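Local coordinates for protein cadherin-related family member 2 (Mus musculus, PDB 5CYX) that probably mediates calcium-dependent heterophilic adhesion between neighbouring microvilli of epithelial cells, through its extracellular cadherin repeats, at residues Asn263-Gly268 and Glu294-Gln299; Phe27-Thr32 and Gly58-Ala63; Thr108-Ser113 and Phe125-Glu130. One frame throughout, in Å; residues are numbered along the deposited sequence.

Contact 1: residues Asn263-Gly268 and Glu294-Gln299; sequences NSTRPG and EEVQIQ
With chi1 at 69°, Thr265 holds OG1 between its backbone N and carbonyl carbon, where the hydroxyl oxygen accepts the backbone N-H of Gln297 (Gln297 N to Thr265 OG1 3.2 Å). Thr265 N in turn donates to Gln297 O at 3.1 Å. One residue thus grips both backbone polar atoms of Gln297, its hydroxyl taking the acceptor role just past the end of strand 257-264. Farther back, Gln299 N donates to Asn263 O at 2.7 Å. Gln299 turns CG anti to its N (chi1 -165°) and extends alongside Asn263, its OE1 3.5 Å from Asn263 CB and held by a hydrogen bond from Ser262. In the non-hydrogen-bonded pair that follows, Ile298 reaches across to Ser264 with its CD1, and the approach to Ser264 CB is tight at 3.3 Å. The same isoleucine and Val296 also pack on Phe270 of strand 270-272, while Arg266 leaves the ladder to form a salt bridge with Glu292. This antiparallel pairing joins the edge strand 257-264 to strand 295-304 in the four-stranded sheet of the third cadherin repeat, a Greek-key beta sandwich.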
# COMPACT_ATOMS: atom_id res chain seq x y z
N ASN A 263 -9.85 -47.63 -13.54
CA ASN A 263 -9.33 -48.39 -14.67
C ASN A 263 -8.71 -49.71 -14.25
O ASN A 263 -8.21 -49.82 -13.13
CB ASN A 263 -8.24 -47.58 -15.38
CG ASN A 263 -8.37 -47.66 -16.87
OD1 ASN A 263 -8.50 -48.75 -17.43
ND2 ASN A 263 -8.36 -46.51 -17.53
N SER A 264 -8.70 -50.68 -15.17
CA SER A 264 -7.92 -51.90 -14.97
C SER A 264 -7.65 -52.75 -16.22
O SER A 264 -8.25 -52.57 -17.28
CB SER A 264 -8.61 -52.80 -13.94
OG SER A 264 -9.60 -53.60 -14.52
N THR A 265 -6.74 -53.70 -16.06
CA THR A 265 -6.68 -54.88 -16.91
C THR A 265 -7.65 -55.85 -16.22
O THR A 265 -7.55 -56.07 -15.02
CB THR A 265 -5.24 -55.44 -16.97
OG1 THR A 265 -4.88 -55.99 -15.70
CG2 THR A 265 -4.24 -54.33 -17.33
N ARG A 266 -8.63 -56.38 -16.97
CA ARG A 266 -9.80 -57.13 -16.43
C ARG A 266 -10.84 -56.27 -15.71
O ARG A 266 -11.08 -56.43 -14.50
CB ARG A 266 -9.39 -58.33 -15.54
CG ARG A 266 -8.27 -59.20 -16.09
CD ARG A 266 -8.65 -59.87 -17.40
NE ARG A 266 -7.46 -60.22 -18.18
CZ ARG A 266 -7.44 -61.10 -19.17
NH1 ARG A 266 -6.30 -61.34 -19.80
NH2 ARG A 266 -8.55 -61.76 -19.54
N PRO A 267 -11.50 -55.36 -16.47
CA PRO A 267 -12.64 -54.64 -15.93
C PRO A 267 -13.65 -55.58 -15.27
O PRO A 267 -13.88 -56.68 -15.79
CB PRO A 267 -13.26 -53.97 -17.16
CG PRO A 267 -12.11 -53.79 -18.11
CD PRO A 267 -11.14 -54.90 -17.83
N GLY A 268 -14.19 -55.18 -14.13
CA GLY A 268 -15.15 -55.96 -13.39
C GLY A 268 -14.59 -56.90 -12.34
O GLY A 268 -15.30 -57.27 -11.41
N GLU A 294 0.31 -63.77 -14.27
CA GLU A 294 -0.74 -64.11 -13.29
C GLU A 294 -1.19 -62.92 -12.43
O GLU A 294 -1.48 -63.06 -11.24
CB GLU A 294 -0.31 -65.30 -12.42
CG GLU A 294 0.15 -66.52 -13.23
CD GLU A 294 -0.49 -67.83 -12.76
OE1 GLU A 294 -0.56 -68.08 -11.53
OE2 GLU A 294 -0.93 -68.61 -13.63
N GLU A 295 -1.25 -61.74 -13.06
CA GLU A 295 -1.39 -60.47 -12.36
C GLU A 295 -2.40 -59.53 -13.02
O GLU A 295 -2.42 -59.38 -14.25
CB GLU A 295 -0.05 -59.74 -12.30
CG GLU A 295 0.77 -60.06 -11.07
CD GLU A 295 2.11 -59.34 -11.06
OE1 GLU A 295 2.30 -58.43 -11.89
OE2 GLU A 295 2.97 -59.68 -10.22
N VAL A 296 -3.19 -58.87 -12.16
CA VAL A 296 -4.05 -57.79 -12.57
C VAL A 296 -3.51 -56.46 -12.04
O VAL A 296 -3.14 -56.36 -10.87
CB VAL A 296 -5.46 -57.99 -12.01
CG1 VAL A 296 -6.43 -57.06 -12.70
CG2 VAL A 296 -5.91 -59.44 -12.21
N GLN A 297 -3.47 -55.45 -12.91
CA GLN A 297 -3.15 -54.08 -12.51
C GLN A 297 -4.44 -53.26 -12.47
O GLN A 297 -5.28 -53.35 -13.38
CB GLN A 297 -2.12 -53.46 -13.47
CG GLN A 297 -0.71 -54.06 -13.34
CD GLN A 297 0.38 -53.11 -13.81
OE1 GLN A 297 1.33 -53.50 -14.51
NE2 GLN A 297 0.26 -51.85 -13.42
N ILE A 298 -4.58 -52.46 -11.41
CA ILE A 298 -5.84 -51.73 -11.09
C ILE A 298 -5.53 -50.29 -10.73
O ILE A 298 -4.67 -50.06 -9.88
CB ILE A 298 -6.60 -52.46 -9.95
CG1 ILE A 298 -7.87 -53.07 -10.49
CG2 ILE A 298 -6.99 -51.59 -8.77
CD1 ILE A 298 -7.64 -54.37 -11.19
N GLN A 299 -6.19 -49.33 -11.38
CA GLN A 299 -6.08 -47.92 -11.03
C GLN A 299 -7.16 -47.51 -10.01
O GLN A 299 -8.35 -47.61 -10.28
CB GLN A 299 -6.20 -47.03 -12.26
CG GLN A 299 -5.73 -45.60 -12.02
CD GLN A 299 -5.97 -44.71 -13.21
OE1 GLN A 299 -7.07 -44.70 -13.76
NE2 GLN A 299 -4.95 -43.97 -13.62

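Contact 2: residues Phe27-Thr32 and Gly58-Ala63; sequences FWLVAT and GEVKLA
The Trp28 ring system carries the backbone and aliphatic stem of Glu59 on one face. Glu59 CG makes a CH-pi contact 4.1 Å from the centroid of the six-membered ring, and Glu59 CB comes within 3.4 Å of Trp28 CZ3; the carboxylate plane is turned 56° from the indole. Pro5 of another copy of the protein, the third subunit of the assembly, packs on this tryptophan as well. On the other side of the sheet, the Phe27 ring takes Val60 CB over one face in a second CH-pi contact (4.1 Å to the centroid). Phe27 has CG between its N and carbonyl carbon (chi1 54°), which lays the ring beside Val60, pointing the same way. Leu29 CD1 adds to this group, 3.9 Å from Val60 CG2. Phe27 and Val60 form a hydrogen-bonded pair, with Val60 N to Phe27 O at 2.8 Å and Phe27 N to Val60 O at 3.2 Å. Leu29 N donates a hydrogen bond to Gly58 O at 2.9 Å; a CB on Gly58 would clash with Leu29 O. Trp28-Val30 form an antiparallel ladder with a strand of a second copy, so this sheet of the first cadherin repeat's beta sandwich runs on across the interface.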
# COMPACT_ATOMS: atom_id res chain seq x y z
N PHE A 27 12.60 34.43 33.70
CA PHE A 27 12.98 35.73 33.24
C PHE A 27 13.15 36.70 34.41
O PHE A 27 12.80 36.37 35.58
CB PHE A 27 11.93 36.28 32.26
CG PHE A 27 10.54 36.28 32.78
CD1 PHE A 27 10.07 37.34 33.55
CD2 PHE A 27 9.66 35.25 32.50
CE1 PHE A 27 8.74 37.36 34.03
CE2 PHE A 27 8.34 35.27 32.97
CZ PHE A 27 7.89 36.32 33.74
N TRP A 28 13.66 37.87 34.05
CA TRP A 28 13.88 39.02 34.92
C TRP A 28 12.96 40.14 34.52
O TRP A 28 12.90 40.49 33.33
CB TRP A 28 15.30 39.56 34.77
CG TRP A 28 16.36 38.65 35.23
CD1 TRP A 28 16.99 37.71 34.50
CD2 TRP A 28 16.90 38.58 36.54
NE1 TRP A 28 17.91 37.05 35.27
CE2 TRP A 28 17.87 37.56 36.53
CE3 TRP A 28 16.67 39.30 37.72
CZ2 TRP A 28 18.60 37.23 37.64
CZ3 TRP A 28 17.41 38.95 38.86
CH2 TRP A 28 18.35 37.92 38.81
N LEU A 29 12.27 40.72 35.50
CA LEU A 29 11.54 41.96 35.30
C LEU A 29 12.50 43.10 35.60
O LEU A 29 13.18 43.07 36.63
CB LEU A 29 10.35 42.04 36.24
CG LEU A 29 9.25 41.02 36.02
CD1 LEU A 29 8.37 40.91 37.27
CD2 LEU A 29 8.43 41.36 34.79
N VAL A 30 12.56 44.09 34.69
CA VAL A 30 13.44 45.25 34.79
C VAL A 30 12.59 46.50 34.46
O VAL A 30 11.71 46.41 33.64
CB VAL A 30 14.60 45.08 33.75
CG1 VAL A 30 15.45 46.33 33.63
CG2 VAL A 30 15.46 43.88 34.10
N ALA A 31 12.82 47.65 35.11
CA ALA A 31 12.27 48.98 34.65
C ALA A 31 13.30 49.61 33.71
O ALA A 31 14.45 49.30 33.91
CB ALA A 31 12.03 49.86 35.87
N THR A 32 13.07 50.50 32.72
CA THR A 32 12.05 51.56 32.53
C THR A 32 11.76 52.44 33.76
O THR A 32 12.47 53.43 34.00
CB THR A 32 10.77 51.05 31.85
OG1 THR A 32 10.04 50.21 32.74
CG2 THR A 32 11.10 50.26 30.58
N GLY A 58 13.76 41.39 40.87
CA GLY A 58 13.01 41.15 39.63
C GLY A 58 13.16 39.74 39.06
O GLY A 58 12.57 39.41 38.03
N GLU A 59 13.95 38.91 39.74
CA GLU A 59 14.16 37.53 39.36
C GLU A 59 12.82 36.78 39.42
O GLU A 59 12.18 36.74 40.46
CB GLU A 59 15.15 36.86 40.33
CG GLU A 59 15.63 35.50 39.89
CD GLU A 59 16.36 34.77 41.01
OE1 GLU A 59 15.73 34.34 42.01
OE2 GLU A 59 17.58 34.63 40.88
N VAL A 60 12.42 36.17 38.31
CA VAL A 60 11.21 35.36 38.26
C VAL A 60 11.53 33.94 37.89
O VAL A 60 11.93 33.66 36.77
CB VAL A 60 10.16 35.88 37.26
CG1 VAL A 60 8.90 35.03 37.34
CG2 VAL A 60 9.86 37.34 37.51
N LYS A 61 11.29 33.05 38.84
CA LYS A 61 11.41 31.61 38.65
C LYS A 61 10.08 30.95 38.36
O LYS A 61 9.04 31.42 38.85
CB LYS A 61 11.98 30.95 39.91
CG LYS A 61 13.41 31.33 40.19
CD LYS A 61 13.93 30.56 41.38
CE LYS A 61 15.36 30.95 41.74
NZ LYS A 61 15.69 30.36 43.07
N LEU A 62 10.13 29.86 37.61
CA LEU A 62 8.96 29.09 37.32
C LEU A 62 8.59 28.35 38.62
O LEU A 62 9.45 27.71 39.19
CB LEU A 62 9.22 28.09 36.23
CG LEU A 62 8.00 27.25 35.84
CD1 LEU A 62 6.95 28.07 35.10
CD2 LEU A 62 8.47 26.05 35.02
N ALA A 63 7.35 28.43 39.08
CA ALA A 63 6.98 27.80 40.42
C ALA A 63 6.03 26.61 40.33
O ALA A 63 5.67 25.98 41.34
CB ALA A 63 6.40 28.85 41.34

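Contact 3: residues Thr108-Ser113 and Phe125-Glu130; sequences TEFSTS and FSVLAE
Phe125 swings its ring between Phe110 and Thr112, two residues whose side chains leave strand 109-115 on the same side. Its CG is anti to the backbone N (chi1 -161°), which extends the ring across to the other strand. The two partners meet different atoms of the ring: Phe125 CE2 approaches Phe110 CB to 3.5 Å, whereas Phe125 CD1 lies 3.8 Å from Thr112 CB. The Thr112 and Phe125 side chains run alongside one another in opposing senses, the threonine meeting the ring chiefly through CB, with CG2 and OG1 slightly farther off. Phe110 instead places CG anti to its carbonyl carbon (chi1 -59°), and its side chain runs nearly at right angles to that of Phe125. The two rings meet obliquely, with centroids 5.7 Å apart and planes inclined at 50°. Beyond them Val127 sets CG1 over one face of the Phe110 ring, a CH-pi contact 4.3 Å from the centroid. The contact is mainly apolar, and it continues inward as Phe125 touches Val208 and Val127 packs on Leu185 and Phe105. An alanine at Phe125 is likely to open a gap between the strands, leaving Phe110 and Thr112 without the ring that fills the space between them. Strands 109-115 and 123-126 belong to different sheets, so this is packing between the facing sheets at one margin of the second cadherin repeat's beta sandwich.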
# COMPACT_ATOMS: atom_id res chain seq x y z
N THR A 108 -1.92 -3.96 24.50
CA THR A 108 -0.59 -4.44 24.12
C THR A 108 -0.58 -5.75 23.29
O THR A 108 0.46 -6.12 22.73
CB THR A 108 0.30 -4.71 25.36
OG1 THR A 108 -0.26 -5.77 26.14
CG2 THR A 108 0.43 -3.46 26.19
N GLU A 109 -1.71 -6.47 23.27
CA GLU A 109 -1.84 -7.64 22.40
C GLU A 109 -3.17 -7.70 21.67
O GLU A 109 -4.23 -7.41 22.23
CB GLU A 109 -1.59 -8.99 23.10
CG GLU A 109 -0.65 -9.01 24.29
CD GLU A 109 -1.44 -9.00 25.59
OE1 GLU A 109 -1.22 -9.91 26.41
OE2 GLU A 109 -2.31 -8.10 25.77
N PHE A 110 -3.07 -8.18 20.43
CA PHE A 110 -4.18 -8.29 19.51
C PHE A 110 -4.09 -9.65 18.90
O PHE A 110 -2.99 -10.21 18.82
CB PHE A 110 -4.01 -7.25 18.38
CG PHE A 110 -3.95 -5.86 18.88
CD1 PHE A 110 -5.14 -5.17 19.23
CD2 PHE A 110 -2.73 -5.25 19.12
CE1 PHE A 110 -5.08 -3.87 19.72
CE2 PHE A 110 -2.66 -3.95 19.60
CZ PHE A 110 -3.83 -3.25 19.90
N SER A 111 -5.21 -10.16 18.41
CA SER A 111 -5.22 -11.39 17.65
C SER A 111 -6.25 -11.33 16.51
O SER A 111 -7.25 -10.61 16.60
CB SER A 111 -5.50 -12.58 18.55
OG SER A 111 -6.77 -12.42 19.13
N THR A 112 -6.01 -12.08 15.44
CA THR A 112 -6.96 -12.15 14.37
C THR A 112 -6.73 -13.45 13.58
O THR A 112 -5.67 -14.10 13.71
CB THR A 112 -6.78 -10.90 13.43
OG1 THR A 112 -7.84 -10.83 12.50
CG2 THR A 112 -5.49 -10.98 12.65
N SER A 113 -7.72 -13.81 12.77
CA SER A 113 -7.60 -14.95 11.87
C SER A 113 -7.70 -14.51 10.41
O SER A 113 -8.54 -13.66 10.09
CB SER A 113 -8.70 -15.96 12.12
OG SER A 113 -8.58 -16.42 13.42
N PHE A 125 -4.71 -6.58 9.38
CA PHE A 125 -5.10 -6.04 10.66
C PHE A 125 -4.60 -4.62 10.74
O PHE A 125 -3.52 -4.29 10.14
CB PHE A 125 -4.43 -6.83 11.83
CG PHE A 125 -5.13 -6.64 13.16
CD1 PHE A 125 -6.43 -7.11 13.35
CD2 PHE A 125 -4.51 -5.95 14.22
CE1 PHE A 125 -7.10 -6.90 14.57
CE2 PHE A 125 -5.17 -5.77 15.44
CZ PHE A 125 -6.48 -6.22 15.60
N SER A 126 -5.30 -3.82 11.52
CA SER A 126 -4.94 -2.42 11.70
C SER A 126 -4.78 -2.08 13.17
O SER A 126 -5.57 -2.51 13.99
CB SER A 126 -5.99 -1.53 11.01
OG SER A 126 -5.89 -1.72 9.60
N VAL A 127 -3.70 -1.39 13.51
CA VAL A 127 -3.53 -0.83 14.84
C VAL A 127 -3.55 0.72 14.79
O VAL A 127 -3.31 1.33 13.74
CB VAL A 127 -2.26 -1.36 15.52
CG1 VAL A 127 -2.42 -2.86 15.80
CG2 VAL A 127 -1.01 -1.12 14.66
N LEU A 128 -3.82 1.34 15.93
CA LEU A 128 -3.82 2.80 16.03
C LEU A 128 -3.08 3.23 17.28
O LEU A 128 -3.43 2.83 18.39
CB LEU A 128 -5.25 3.33 16.09
CG LEU A 128 -5.40 4.85 16.02
CD1 LEU A 128 -4.82 5.41 14.70
CD2 LEU A 128 -6.86 5.24 16.22
N ALA A 129 -2.06 4.06 17.10
CA ALA A 129 -1.44 4.69 18.26
C ALA A 129 -1.66 6.17 18.16
O ALA A 129 -1.74 6.71 17.07
CB ALA A 129 0.03 4.35 18.40
N GLU A 130 -1.80 6.82 19.31
CA GLU A 130 -1.99 8.27 19.34
C GLU A 130 -0.92 8.86 20.22
O GLU A 130 -0.51 8.25 21.19
CB GLU A 130 -3.40 8.60 19.90
CG GLU A 130 -4.47 8.17 18.92
CD GLU A 130 -5.85 8.20 19.52
OE1 GLU A 130 -6.05 7.67 20.66
OE2 GLU A 130 -6.73 8.74 18.82

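How the contacts relate
The three contacts follow one another along an elongated chain, one in each cadherin repeat: contact 2 in the first, contact 3 in the second and contact 1 in the third. Centres lie about 50 Å apart for contacts 2 and 3, about 59 Å for contacts 3 and 1, and about 108 Å for contacts 2 and 1, and none touches another. Contacts 1 and 2 are ladders within a sheet, whereas contact 3 packs one sheet against the other. None contributes a calcium ligand. The ions sit at the junctions between repeats, with Glu69, Asp100 and Asp133 among the ligands at the first, and Glu116, Asp217 and Asp250 at the second. The first repeat, which holds contact 2, is the one required for CDHR5 binding.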